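Side-chain contacts in alcohol dehydrogenase (Aeropyrum pernix, PDB 1H2B), which probably catalyses the NAD-dependent oxidation of alcohols at a zinc-containing active site, as in other members of the zinc-containing alcohol dehydrogenase family: residues B[219-222]-B[223-227]; B[57-61]-B[62-66]; B[318-321]-B[322-326]; B[37-40]-B[41-44]. One frame throughout, in Å; residues are numbered along the deposited sequence.

Contact 1 (B[219-222]-B[223-227]); sequences VKEE and KLKLA. With NAJ (nicotinamide-adenine-dinucleotide (acidic form)), chain I.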
loop_
_atom_site.group_PDB
_atom_site.type_symbol
_atom_site.label_atom_id
_atom_site.label_comp_id
_atom_site.label_asym_id
_atom_site.label_seq_id
_atom_site.Cartn_x
_atom_site.Cartn_y
_atom_site.Cartn_z
ATOM N N VAL B 219 -13.440 22.932 -22.106
ATOM C CA VAL B 219 -14.111 23.308 -23.352
ATOM C C VAL B 219 -14.304 24.804 -23.479
ATOM O O VAL B 219 -15.017 25.260 -24.400
ATOM C CB VAL B 219 -15.462 22.598 -23.452
ATOM C CG1 VAL B 219 -15.233 21.066 -23.667
ATOM C CG2 VAL B 219 -16.375 22.894 -22.202
ATOM N N LYS B 220 -13.722 25.567 -22.567
ATOM C CA LYS B 220 -13.825 27.032 -22.606
ATOM C C LYS B 220 -12.443 27.591 -22.546
ATOM O O LYS B 220 -11.643 27.215 -21.672
ATOM C CB LYS B 220 -14.586 27.524 -21.368
ATOM C CG LYS B 220 -16.019 26.973 -21.263
ATOM C CD LYS B 220 -17.034 28.088 -21.526
ATOM C CE LYS B 220 -18.206 27.648 -22.421
ATOM N NZ LYS B 220 -18.931 26.441 -21.940
ATOM N N GLU B 221 -12.146 28.545 -23.416
ATOM C CA GLU B 221 -10.797 29.108 -23.440
ATOM C C GLU B 221 -10.295 29.693 -22.109
ATOM O O GLU B 221 -9.133 29.502 -21.735
ATOM C CB GLU B 221 -10.707 30.152 -24.552
ATOM C CG GLU B 221 -9.330 30.807 -24.674
ATOM C CD GLU B 221 -8.152 29.826 -24.782
ATOM O OE1 GLU B 221 -8.298 28.665 -25.282
ATOM O OE2 GLU B 221 -7.039 30.247 -24.377
ATOM N N GLU B 222 -11.167 30.395 -21.399
ATOM C CA GLU B 222 -10.759 31.038 -20.159
ATOM C C GLU B 222 -10.382 29.975 -19.095
ATOM O O GLU B 222 -9.516 30.216 -18.246
ATOM C CB GLU B 222 -11.848 31.998 -19.681
ATOM C CG GLU B 222 -13.179 31.357 -19.360
ATOM C CD GLU B 222 -14.138 31.124 -20.538
ATOM O OE1 GLU B 222 -13.800 31.283 -21.767
ATOM O OE2 GLU B 222 -15.286 30.747 -20.189
ATOM N N LYS B 223 -10.988 28.798 -19.207
ATOM C CA LYS B 223 -10.655 27.703 -18.249
ATOM C C LYS B 223 -9.335 27.025 -18.575
ATOM O O LYS B 223 -8.564 26.636 -17.653
ATOM C CB LYS B 223 -11.789 26.706 -18.173
ATOM C CG LYS B 223 -12.990 27.322 -17.397
ATOM C CD LYS B 223 -14.251 26.514 -17.618
ATOM C CE LYS B 223 -15.561 27.290 -17.443
ATOM N NZ LYS B 223 -15.640 27.941 -16.134
ATOM N N LEU B 224 -9.034 26.981 -19.875
ATOM C CA LEU B 224 -7.727 26.495 -20.311
ATOM C C LEU B 224 -6.591 27.431 -19.921
ATOM O O LEU B 224 -5.526 26.973 -19.481
ATOM C CB LEU B 224 -7.707 26.200 -21.798
ATOM C CG LEU B 224 -8.761 25.234 -22.355
ATOM C CD1 LEU B 224 -8.628 25.099 -23.869
ATOM C CD2 LEU B 224 -8.603 23.880 -21.671
ATOM N N LYS B 225 -6.803 28.746 -20.078
ATOM C CA LYS B 225 -5.820 29.694 -19.568
ATOM C C LYS B 225 -5.660 29.597 -18.049
ATOM O O LYS B 225 -4.539 29.718 -17.524
ATOM C CB LYS B 225 -6.251 31.130 -19.972
ATOM C CG LYS B 225 -6.144 31.391 -21.479
ATOM C CD LYS B 225 -6.967 32.623 -21.873
ATOM C CE LYS B 225 -6.148 33.874 -21.817
ATOM N NZ LYS B 225 -6.861 35.022 -22.461
ATOM N N LEU B 226 -6.773 29.385 -17.333
ATOM C CA LEU B 226 -6.699 29.243 -15.873
ATOM C C LEU B 226 -5.794 28.042 -15.536
ATOM O O LEU B 226 -4.903 28.115 -14.665
ATOM C CB LEU B 226 -8.097 29.065 -15.264
ATOM C CG LEU B 226 -8.160 28.766 -13.770
ATOM C CD1 LEU B 226 -7.626 29.972 -12.957
ATOM C CD2 LEU B 226 -9.604 28.481 -13.392
ATOM N N ALA B 227 -6.027 26.925 -16.232
ATOM C CA ALA B 227 -5.182 25.765 -15.998
ATOM C C ALA B 227 -3.706 26.037 -16.272
ATOM O O ALA B 227 -2.848 25.618 -15.517
ATOM C CB ALA B 227 -5.663 24.554 -16.833
HETATM P PA NAJ I . -18.176 22.990 -12.522
HETATM O O1A NAJ I . -19.449 23.290 -13.265
HETATM O O2A NAJ I . -17.480 24.111 -11.734
HETATM O O5B NAJ I . -17.013 22.496 -13.499
HETATM C C5B NAJ I . -17.261 21.619 -14.606
HETATM C C4B NAJ I . -16.140 21.930 -15.583
HETATM O O4B NAJ I . -16.208 20.937 -16.626
HETATM C C3B NAJ I . -16.230 23.323 -16.205
HETATM O O3B NAJ I . -14.974 24.018 -16.146
HETATM C C2B NAJ I . -16.646 22.933 -17.617
HETATM O O2B NAJ I . -16.307 23.909 -18.615
HETATM C C1B NAJ I . -15.936 21.594 -17.856
HETATM N N9A NAJ I . -16.500 20.777 -18.929
HETATM C C8A NAJ I . -17.823 20.648 -19.376
HETATM N N7A NAJ I . -17.869 19.736 -20.384
HETATM C C5A NAJ I . -16.596 19.290 -20.593
HETATM C C6A NAJ I . -16.044 18.385 -21.466
HETATM N N6A NAJ I . -16.758 17.743 -22.400
HETATM N N1A NAJ I . -14.705 18.109 -21.363
HETATM C C2A NAJ I . -13.884 18.765 -20.462
HETATM N N3A NAJ I . -14.434 19.673 -19.626
HETATM C C4A NAJ I . -15.766 19.931 -19.697
HETATM O O3 NAJ I . -18.501 21.747 -11.586
HETATM P PN NAJ I . -17.909 21.382 -10.130
HETATM O O1N NAJ I . -18.697 22.030 -9.088
HETATM O O2N NAJ I . -16.441 21.539 -10.146
HETATM O O5D NAJ I . -18.340 19.837 -10.062
HETATM C C5D NAJ I . -17.707 18.927 -10.959
HETATM C C4D NAJ I . -18.446 17.599 -10.928
HETATM O O4D NAJ I . -18.140 16.954 -9.679
HETATM C C3D NAJ I . -19.968 17.732 -10.943
HETATM O O3D NAJ I . -20.514 16.542 -11.541
HETATM C C2D NAJ I . -20.325 17.754 -9.450
HETATM O O2D NAJ I . -21.645 17.401 -9.143
HETATM C C1D NAJ I . -19.326 16.684 -8.972
HETATM N N1N NAJ I . -19.027 16.599 -7.543
HETATM C C2N NAJ I . -18.622 15.379 -7.089
HETATM C C3N NAJ I . -18.256 15.227 -5.762
HETATM C C7N NAJ I . -17.874 13.874 -5.259
HETATM O O7N NAJ I . -17.622 13.810 -3.941
HETATM N N7N NAJ I . -17.700 12.784 -6.014
HETATM C C4N NAJ I . -18.262 16.324 -4.838
HETATM C C5N NAJ I . -18.522 17.595 -5.424
HETATM C C6N NAJ I . -18.929 17.713 -6.739
HETATM O O HOH W 1 -15.397 30.657 -17.275
#

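Contact 2 (B[57-61]-B[62-66]); sequences DLHLV and QGMWH. With NAJ (nicotinamide-adenine-dinucleotide (acidic form)), chain I; OCA (octanoic acid (caprylic acid)), chain H.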
loop_
_atom_site.group_PDB
_atom_site.type_symbol
_atom_site.label_atom_id
_atom_site.label_comp_id
_atom_site.label_asym_id
_atom_site.label_seq_id
_atom_site.Cartn_x
_atom_site.Cartn_y
_atom_site.Cartn_z
ATOM N N ASP B 57 -25.275 21.347 -6.642
ATOM C CA ASP B 57 -26.501 22.152 -6.405
ATOM C C ASP B 57 -27.403 22.216 -7.626
ATOM O O ASP B 57 -28.639 22.166 -7.469
ATOM C CB ASP B 57 -26.135 23.519 -5.852
ATOM C CG ASP B 57 -25.446 23.377 -4.523
ATOM O OD1 ASP B 57 -24.436 24.070 -4.254
ATOM O OD2 ASP B 57 -25.886 22.525 -3.733
ATOM N N LEU B 58 -26.816 22.241 -8.820
ATOM C CA LEU B 58 -27.633 22.128 -10.026
ATOM C C LEU B 58 -28.263 20.751 -10.137
ATOM O O LEU B 58 -29.457 20.611 -10.442
ATOM C CB LEU B 58 -26.792 22.419 -11.260
ATOM C CG LEU B 58 -26.202 23.814 -11.415
ATOM C CD1 LEU B 58 -25.153 23.765 -12.493
ATOM C CD2 LEU B 58 -27.359 24.730 -11.829
ATOM N N HIS B 59 -27.473 19.710 -9.887
ATOM C CA HIS B 59 -28.009 18.364 -9.854
ATOM C C HIS B 59 -29.141 18.238 -8.835
ATOM O O HIS B 59 -30.142 17.589 -9.120
ATOM C CB HIS B 59 -26.922 17.302 -9.574
ATOM C CG HIS B 59 -25.789 17.267 -10.570
ATOM N ND1 HIS B 59 -25.943 17.504 -11.921
ATOM C CD2 HIS B 59 -24.477 16.994 -10.391
ATOM C CE1 HIS B 59 -24.765 17.411 -12.520
ATOM N NE2 HIS B 59 -23.869 17.056 -11.620
ATOM N N LEU B 60 -29.005 18.882 -7.657
ATOM C CA LEU B 60 -30.046 18.803 -6.632
ATOM C C LEU B 60 -31.337 19.429 -7.142
ATOM O O LEU B 60 -32.396 18.804 -7.039
ATOM C CB LEU B 60 -29.601 19.532 -5.352
ATOM C CG LEU B 60 -28.689 18.633 -4.484
ATOM C CD1 LEU B 60 -27.975 19.500 -3.463
ATOM C CD2 LEU B 60 -29.380 17.464 -3.821
ATOM N N VAL B 61 -31.228 20.641 -7.661
ATOM C CA VAL B 61 -32.407 21.352 -8.167
ATOM C C VAL B 61 -33.055 20.534 -9.309
ATOM O O VAL B 61 -34.301 20.460 -9.411
ATOM C CB VAL B 61 -32.057 22.763 -8.607
ATOM C CG1 VAL B 61 -33.254 23.426 -9.318
ATOM C CG2 VAL B 61 -31.702 23.603 -7.399
ATOM N N GLN B 62 -32.222 19.884 -10.127
ATOM C CA GLN B 62 -32.742 19.020 -11.217
ATOM C C GLN B 62 -33.446 17.731 -10.744
ATOM O O GLN B 62 -34.100 17.038 -11.541
ATOM C CB GLN B 62 -31.627 18.658 -12.209
ATOM C CG GLN B 62 -31.373 19.673 -13.293
ATOM C CD GLN B 62 -29.943 19.598 -13.829
ATOM O OE1 GLN B 62 -29.358 18.507 -13.896
ATOM N NE2 GLN B 62 -29.373 20.750 -14.188
ATOM N N GLY B 63 -33.325 17.408 -9.460
ATOM C CA GLY B 63 -33.920 16.224 -8.883
ATOM C C GLY B 63 -33.110 14.944 -8.950
ATOM O O GLY B 63 -33.616 13.873 -8.640
ATOM N N MET B 64 -31.823 15.055 -9.291
ATOM C CA MET B 64 -30.970 13.882 -9.467
ATOM C C MET B 64 -30.786 13.023 -8.203
ATOM O O MET B 64 -30.523 11.804 -8.281
ATOM C CB MET B 64 -29.619 14.330 -10.047
ATOM C CG MET B 64 -28.851 13.255 -10.783
ATOM S SD MET B 64 -27.194 13.731 -11.209
ATOM C CE MET B 64 -27.466 14.658 -12.721
ATOM N N TRP B 65 -30.925 13.651 -7.037
ATOM C CA TRP B 65 -30.674 12.985 -5.764
ATOM C C TRP B 65 -31.935 12.546 -5.014
ATOM O O TRP B 65 -31.834 11.889 -3.974
ATOM C CB TRP B 65 -29.854 13.877 -4.845
ATOM C CG TRP B 65 -28.414 13.968 -5.225
ATOM C CD1 TRP B 65 -27.822 14.980 -5.909
ATOM C CD2 TRP B 65 -27.394 13.009 -4.956
ATOM N NE1 TRP B 65 -26.480 14.737 -6.063
ATOM C CE2 TRP B 65 -26.191 13.527 -5.482
ATOM C CE3 TRP B 65 -27.366 11.777 -4.303
ATOM C CZ2 TRP B 65 -24.980 12.858 -5.393
ATOM C CZ3 TRP B 65 -26.136 11.101 -4.198
ATOM C CH2 TRP B 65 -24.965 11.656 -4.746
ATOM N N HIS B 66 -33.098 12.914 -5.547
ATOM C CA HIS B 66 -34.393 12.594 -4.936
ATOM C C HIS B 66 -34.504 11.087 -4.646
ATOM O O HIS B 66 -34.609 10.668 -3.481
ATOM C CB HIS B 66 -35.522 13.086 -5.853
ATOM C CG HIS B 66 -36.901 12.965 -5.268
ATOM N ND1 HIS B 66 -37.139 12.777 -3.920
ATOM C CD2 HIS B 66 -38.121 13.015 -5.858
ATOM C CE1 HIS B 66 -38.442 12.702 -3.711
ATOM N NE2 HIS B 66 -39.060 12.852 -4.868
HETATM P PA NAJ I . -18.176 22.990 -12.522
HETATM O O1A NAJ I . -19.449 23.290 -13.265
HETATM O O2A NAJ I . -17.480 24.111 -11.734
HETATM O O5B NAJ I . -17.013 22.496 -13.499
HETATM C C5B NAJ I . -17.261 21.619 -14.606
HETATM C C4B NAJ I . -16.140 21.930 -15.583
HETATM O O4B NAJ I . -16.208 20.937 -16.626
HETATM C C3B NAJ I . -16.230 23.323 -16.205
HETATM O O3B NAJ I . -14.974 24.018 -16.146
HETATM C C2B NAJ I . -16.646 22.933 -17.617
HETATM O O2B NAJ I . -16.307 23.909 -18.615
HETATM C C1B NAJ I . -15.936 21.594 -17.856
HETATM N N9A NAJ I . -16.500 20.777 -18.929
HETATM C C8A NAJ I . -17.823 20.648 -19.376
HETATM N N7A NAJ I . -17.869 19.736 -20.384
HETATM C C5A NAJ I . -16.596 19.290 -20.593
HETATM C C6A NAJ I . -16.044 18.385 -21.466
HETATM N N6A NAJ I . -16.758 17.743 -22.400
HETATM N N1A NAJ I . -14.705 18.109 -21.363
HETATM C C2A NAJ I . -13.884 18.765 -20.462
HETATM N N3A NAJ I . -14.434 19.673 -19.626
HETATM C C4A NAJ I . -15.766 19.931 -19.697
HETATM O O3 NAJ I . -18.501 21.747 -11.586
HETATM P PN NAJ I . -17.909 21.382 -10.130
HETATM O O1N NAJ I . -18.697 22.030 -9.088
HETATM O O2N NAJ I . -16.441 21.539 -10.146
HETATM O O5D NAJ I . -18.340 19.837 -10.062
HETATM C C5D NAJ I . -17.707 18.927 -10.959
HETATM C C4D NAJ I . -18.446 17.599 -10.928
HETATM O O4D NAJ I . -18.140 16.954 -9.679
HETATM C C3D NAJ I . -19.968 17.732 -10.943
HETATM O O3D NAJ I . -20.514 16.542 -11.541
HETATM C C2D NAJ I . -20.325 17.754 -9.450
HETATM O O2D NAJ I . -21.645 17.401 -9.143
HETATM C C1D NAJ I . -19.326 16.684 -8.972
HETATM N N1N NAJ I . -19.027 16.599 -7.543
HETATM C C2N NAJ I . -18.622 15.379 -7.089
HETATM C C3N NAJ I . -18.256 15.227 -5.762
HETATM C C7N NAJ I . -17.874 13.874 -5.259
HETATM O O7N NAJ I . -17.622 13.810 -3.941
HETATM N N7N NAJ I . -17.700 12.784 -6.014
HETATM C C4N NAJ I . -18.262 16.324 -4.838
HETATM C C5N NAJ I . -18.522 17.595 -5.424
HETATM C C6N NAJ I . -18.929 17.713 -6.739
HETATM C C1 OCA H . -21.063 16.896 -3.154
HETATM C C2 OCA H . -21.693 15.537 -3.493
HETATM C C3 OCA H . -21.720 14.621 -2.257
HETATM C C4 OCA H . -22.648 13.423 -2.369
HETATM C C5 OCA H . -22.713 12.710 -1.018
HETATM C C6 OCA H . -23.446 11.375 -1.129
HETATM C C7 OCA H . -23.449 10.571 0.166
HETATM C C8 OCA H . -24.205 9.273 -0.055
HETATM O O1 OCA H . -21.116 17.843 -3.987
HETATM O O2 OCA H . -20.466 17.058 -2.070
HETATM O O HOH W 2 -30.839 22.479 -11.792
HETATM O O HOH W 3 -32.205 16.064 -6.192
#

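Contact 3 (B[318-321]-B[322-326]); sequences LVTL and ALQGK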
loop_
_atom_site.group_PDB
_atom_site.type_symbol
_atom_site.label_atom_id
_atom_site.label_comp_id
_atom_site.label_asym_id
_atom_site.label_seq_id
_atom_site.Cartn_x
_atom_site.Cartn_y
_atom_site.Cartn_z
ATOM N N LEU B 318 -5.701 19.407 3.805
ATOM C CA LEU B 318 -5.908 20.384 2.772
ATOM C C LEU B 318 -5.903 21.817 3.320
ATOM O O LEU B 318 -5.325 22.698 2.700
ATOM C CB LEU B 318 -7.225 20.039 2.007
ATOM C CG LEU B 318 -7.605 21.101 0.990
ATOM C CD1 LEU B 318 -6.666 21.219 -0.229
ATOM C CD2 LEU B 318 -9.035 20.789 0.552
ATOM N N VAL B 319 -6.553 22.037 4.477
ATOM C CA VAL B 319 -6.524 23.320 5.118
ATOM C C VAL B 319 -5.056 23.715 5.401
ATOM O O VAL B 319 -4.706 24.864 5.196
ATOM C CB VAL B 319 -7.349 23.305 6.376
ATOM C CG1 VAL B 319 -7.086 24.599 7.228
ATOM C CG2 VAL B 319 -8.818 23.246 6.009
ATOM N N THR B 320 -4.245 22.760 5.849
ATOM C CA THR B 320 -2.820 23.034 6.055
ATOM C C THR B 320 -2.135 23.536 4.769
ATOM O O THR B 320 -1.438 24.566 4.764
ATOM C CB THR B 320 -2.126 21.790 6.579
ATOM O OG1 THR B 320 -2.600 21.492 7.906
ATOM C CG2 THR B 320 -0.578 22.095 6.685
ATOM N N LEU B 321 -2.347 22.856 3.637
ATOM C CA LEU B 321 -1.786 23.299 2.371
ATOM C C LEU B 321 -2.237 24.723 2.010
ATOM O O LEU B 321 -1.461 25.530 1.510
ATOM C CB LEU B 321 -2.264 22.369 1.241
ATOM C CG LEU B 321 -1.528 21.088 0.976
ATOM C CD1 LEU B 321 -2.201 20.400 -0.223
ATOM C CD2 LEU B 321 -0.021 21.343 0.701
ATOM N N ALA B 322 -3.509 25.031 2.246
ATOM C CA ALA B 322 -4.031 26.361 1.955
ATOM C C ALA B 322 -3.379 27.428 2.852
ATOM O O ALA B 322 -2.969 28.497 2.346
ATOM C CB ALA B 322 -5.573 26.375 2.057
ATOM N N LEU B 323 -3.226 27.099 4.126
ATOM C CA LEU B 323 -2.624 28.059 5.074
ATOM C C LEU B 323 -1.150 28.252 4.740
ATOM O O LEU B 323 -0.590 29.341 5.001
ATOM C CB LEU B 323 -2.836 27.614 6.508
ATOM C CG LEU B 323 -4.312 27.726 6.918
ATOM C CD1 LEU B 323 -4.495 27.125 8.315
ATOM C CD2 LEU B 323 -4.837 29.186 6.845
ATOM N N GLN B 324 -0.515 27.231 4.155
ATOM C CA GLN B 324 0.867 27.342 3.657
ATOM C C GLN B 324 1.008 28.149 2.376
ATOM O O GLN B 324 2.139 28.414 1.924
ATOM C CB GLN B 324 1.485 25.939 3.440
ATOM C CG GLN B 324 1.741 25.194 4.715
ATOM C CD GLN B 324 2.187 23.770 4.481
ATOM O OE1 GLN B 324 2.065 23.245 3.353
ATOM N NE2 GLN B 324 2.675 23.142 5.503
ATOM N N GLY B 325 -0.130 28.484 1.751
ATOM C CA GLY B 325 -0.134 29.207 0.503
ATOM C C GLY B 325 0.118 28.357 -0.721
ATOM O O GLY B 325 0.456 28.883 -1.786
ATOM N N LYS B 326 -0.046 27.029 -0.593
ATOM C CA LYS B 326 0.298 26.096 -1.667
ATOM C C LYS B 326 -0.893 25.746 -2.560
ATOM O O LYS B 326 -0.732 25.189 -3.631
ATOM C CB LYS B 326 0.958 24.837 -1.134
ATOM C CG LYS B 326 2.328 25.152 -0.539
ATOM C CD LYS B 326 2.975 23.969 0.064
ATOM C CE LYS B 326 4.211 24.392 0.881
ATOM N NZ LYS B 326 4.973 23.219 1.424
#

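Contact 4 (B[37-40]-B[41-44]); sequences RLEG and RFDV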
loop_
_atom_site.group_PDB
_atom_site.type_symbol
_atom_site.label_atom_id
_atom_site.label_comp_id
_atom_site.label_asym_id
_atom_site.label_seq_id
_atom_site.Cartn_x
_atom_site.Cartn_y
_atom_site.Cartn_z
ATOM N N ARG B 37 -32.178 24.749 15.425
ATOM C CA ARG B 37 -32.328 24.225 16.794
ATOM C C ARG B 37 -31.050 23.528 17.215
ATOM O O ARG B 37 -30.677 22.518 16.631
ATOM C CB ARG B 37 -33.447 23.217 16.874
ATOM C CG ARG B 37 -34.797 23.861 16.632
ATOM C CD ARG B 37 -35.963 23.055 17.174
ATOM N NE ARG B 37 -36.085 21.715 16.623
ATOM C CZ ARG B 37 -36.720 21.412 15.497
ATOM N NH1 ARG B 37 -37.273 22.349 14.730
ATOM N NH2 ARG B 37 -36.828 20.148 15.130
ATOM N N LEU B 38 -30.438 24.040 18.279
ATOM C CA LEU B 38 -29.287 23.395 18.919
ATOM C C LEU B 38 -29.789 22.200 19.758
ATOM O O LEU B 38 -30.451 22.393 20.789
ATOM C CB LEU B 38 -28.585 24.440 19.793
ATOM C CG LEU B 38 -27.201 24.149 20.330
ATOM C CD1 LEU B 38 -26.215 24.308 19.170
ATOM C CD2 LEU B 38 -26.877 25.156 21.483
ATOM N N GLU B 39 -29.554 20.984 19.297
ATOM C CA GLU B 39 -30.078 19.771 19.942
ATOM C C GLU B 39 -29.350 18.526 19.467
ATOM O O GLU B 39 -28.926 18.434 18.293
ATOM C CB GLU B 39 -31.583 19.581 19.642
ATOM C CG GLU B 39 -31.908 19.433 18.150
ATOM C CD GLU B 39 -31.611 18.026 17.579
ATOM O OE1 GLU B 39 -31.372 17.079 18.380
ATOM O OE2 GLU B 39 -31.641 17.838 16.327
ATOM N N GLY B 40 -29.255 17.538 20.358
ATOM C CA GLY B 40 -28.690 16.254 19.992
ATOM C C GLY B 40 -27.317 16.367 19.375
ATOM O O GLY B 40 -26.404 16.999 19.943
ATOM N N ARG B 41 -27.177 15.775 18.185
ATOM C CA ARG B 41 -25.893 15.755 17.499
ATOM C C ARG B 41 -25.592 17.102 16.862
ATOM O O ARG B 41 -24.435 17.377 16.502
ATOM C CB ARG B 41 -25.849 14.671 16.421
ATOM C CG ARG B 41 -26.665 15.060 15.172
ATOM C CD ARG B 41 -26.963 13.923 14.206
ATOM N NE ARG B 41 -25.816 13.039 13.996
ATOM C CZ ARG B 41 -25.692 12.188 12.980
ATOM N NH1 ARG B 41 -26.635 12.104 12.045
ATOM N NH2 ARG B 41 -24.615 11.423 12.890
ATOM N N PHE B 42 -26.622 17.949 16.739
ATOM C CA PHE B 42 -26.401 19.294 16.241
ATOM C C PHE B 42 -26.027 20.203 17.375
ATOM O O PHE B 42 -26.851 20.971 17.890
ATOM C CB PHE B 42 -27.644 19.779 15.481
ATOM C CG PHE B 42 -27.930 18.940 14.283
ATOM C CD1 PHE B 42 -28.948 17.989 14.326
ATOM C CD2 PHE B 42 -27.161 19.081 13.129
ATOM C CE1 PHE B 42 -29.184 17.170 13.184
ATOM C CE2 PHE B 42 -27.376 18.276 12.012
ATOM C CZ PHE B 42 -28.406 17.313 12.051
ATOM N N ASP B 43 -24.764 20.113 17.779
ATOM C CA ASP B 43 -24.338 20.798 18.987
ATOM C C ASP B 43 -23.505 22.062 18.668
ATOM O O ASP B 43 -22.900 22.665 19.556
ATOM C CB ASP B 43 -23.580 19.837 19.896
ATOM C CG ASP B 43 -22.394 19.187 19.212
ATOM O OD1 ASP B 43 -22.040 19.612 18.079
ATOM O OD2 ASP B 43 -21.787 18.230 19.730
ATOM N N VAL B 44 -23.530 22.501 17.405
ATOM C CA VAL B 44 -22.883 23.753 17.018
ATOM C C VAL B 44 -23.760 24.513 16.047
ATOM O O VAL B 44 -24.305 23.921 15.141
ATOM C CB VAL B 44 -21.504 23.530 16.296
ATOM C CG1 VAL B 44 -20.944 24.838 15.753
ATOM C CG2 VAL B 44 -20.514 22.869 17.246
HETATM O O HOH W 4 -29.631 14.830 16.558
#

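Contact 1 (B[219-222]-B[223-227])
Two lysines, Lys220 and Lys223, run side by side in the same direction beside the adenosine ribose of the bound dinucleotide, their aliphatic parts touching (Lys220 CG to Lys223 CE, 3.9 Å). Lys220 NZ and Lys223 NZ stay 6.8 Å apart. Lys223 CD makes a close methylene contact, not a hydrogen bond, with the ribose hydroxyl oxygen O3B at 3.0 Å. A bend at its last torsion (chi4 -55°) turns Lys223 NZ to a water at 3.0 Å, and that water donates to Glu222 OE2, bridging the two charges indirectly. On the exposed flank, Glu221 crosses Lys225 at about a right angle, Glu221 OE2 lying 3.2 Å from Lys225 CG. Glu221 OE2 and Lys225 NZ remain 5.1 Å apart, so the contact is carboxylate against methylene. Lys220 is the N-cap, and its O accepts from Leu224 N at 3.2 Å. Val219 lies against the adenine, and Asp218 bonds the same cofactor; a strand end leading into helix 221-229 beside the adenosine is characteristic of the Rossmann fold.

Contact 2 (B[57-61]-B[62-66])
His59 and Met64 lie side by side because His59 CG is anti to its carbonyl carbon and the Met64 chain, extended as far as SD, bends only at its last torsion (chi3 -83°). The sulfur consequently sits over one face of the imidazole, 4.2 Å from the ring centroid and 25° off the normal, a Met-aromatic contact displaced toward the rim. The methyl Met64 CE approaches His59 ND1 to 3.3 Å, and this buried nitrogen has no polar partner. At the ring's edge, NE2 gives a weak but fairly straight hydrogen bond (163°) in the ring plane to the nicotinamide ribose oxygen O3D of the dinucleotide.

One residue on, Leu60 CD2 packs at 3.6 Å against Trp65 CD1. The far end of that indole, CH2, meets C4 of the octanoic acid at 3.8 Å, while NE1 is hydrogen-bonded to Tyr286. Ile295 of a second subunit also packs on Met64 and Trp65. The backbone turns out of helix 55-61 through a Schellman motif at Gly63, whose positive phi would jam a side chain against the preceding carbonyl; Met64 N bonds His59 O at 3.0 Å. A water joins Leu60 O to Trp65 N.

Chemically, the helix end and the loop after it serve cofactor and ligand by different means: imidazole N-H for the ribose, indole carbons for the fatty chain.

Contact 3 (B[318-321]-B[322-326])
The carbonyl oxygen of Leu321 takes the backbone N-H of Lys326 at 2.9 Å, with an N-H...O angle of 160°, and the methylenes CB of Gln324 and Lys326 lie against the same oxygen. Thr320 O is held similarly: Gln324 N donates to it at 2.9 Å, and Gln324 CG presses on it at 3.2 Å. With CG anti to its carbonyl carbon (chi1 -69°), the extended glutamine chain runs back over the preceding turn, placing Gln324 NE2 3.6 Å from Thr320 CG2 and Gln324 OE1 3.9 Å from Leu321 CD2. The Lys326 N to Leu321 O bond, with Gly325 N to Ala322 O inside it and Gly325 at positive phi (80°), makes a Schellman motif at the end of helix 312-323. Replacing Gln324 with an alanine would probably leave Thr320 CG2 and Leu321 CD2 without their amide cover and open a gap over the last turn. Thr320 OG1 bonds a different partner, His316 O. Leu321 crosses Lys326 at about a right angle, CD2 to CD 4.0 Å, whereas Val319 and Leu323 run alongside each other, CG1 to CD1 3.8 Å. Leu318 and Leu321 pack inward on helices 166-181 and 197-209, and Gln324 and Lys326 touch Thr213 and Lys207 of a third subunit.

Contact 4 (B[37-40]-B[41-44])
Phe42 N gives its hydrogen to Glu39 O at 2.8 Å and Glu39 N returns one to Phe42 O at 3.0 Å, closing a type II' beta turn with a single antiparallel hydrogen-bonded pair. The side of the turn round the buried Phe42 ring is tightly packed. Glu39 CG occupies the position between backbone N and carbonyl carbon (chi1 61°), and a second bend lays the carboxylate beside the ring: Glu39 OE2 reaches the ring edge at Phe42 CD1, 3.4 Å away, with the two planes 62° apart. Arg41 CG rests over one face of the ring, and Arg142 makes a salt bridge to Glu39 OE2 and a cation-pi contact with Phe42. A serine in place of Phe42 would probably leave Arg142 without its ring and Glu39 with no aromatic edge alongside. The turn's outer corner is looser. Gly40, exposed, has a phi of 54°, and a CB there would clash with Glu39 OE1; a water accepts from Arg41 N at 3.1 Å and gives only a weak bond to Glu39 OE1. Arg41 NH1 makes a salt bridge to Glu127, and the Arg41 side chain passes close to Asp109, a ligand of the second zinc. Towards the start of strand 44-52, Leu38 CD1 lies 3.6 Å from Asp43 C.

All four contacts are local and partly buried, but contact 2 has the most inward centre, about 15 Å from that of the chain, and contact 4 the most outlying, about 25 Å. Contacts 1 and 2 both touch the dinucleotide, from a Rossmann helix at the adenosine end and from a catalytic-domain helix at the nicotinamide ribose; their centres are about 26 Å apart. Contact 1 works through lysine methylenes and a water-bridged charge pair, contact 2 through rings and sulfur. Contacts 2 and 3 share a Schellman helix end, yet contact 3 is apolar toward its own helices, with a mixed face toward another subunit. Contact 4 is a peripheral turn closed by backbone bonds, whose charged side chains pair outside it.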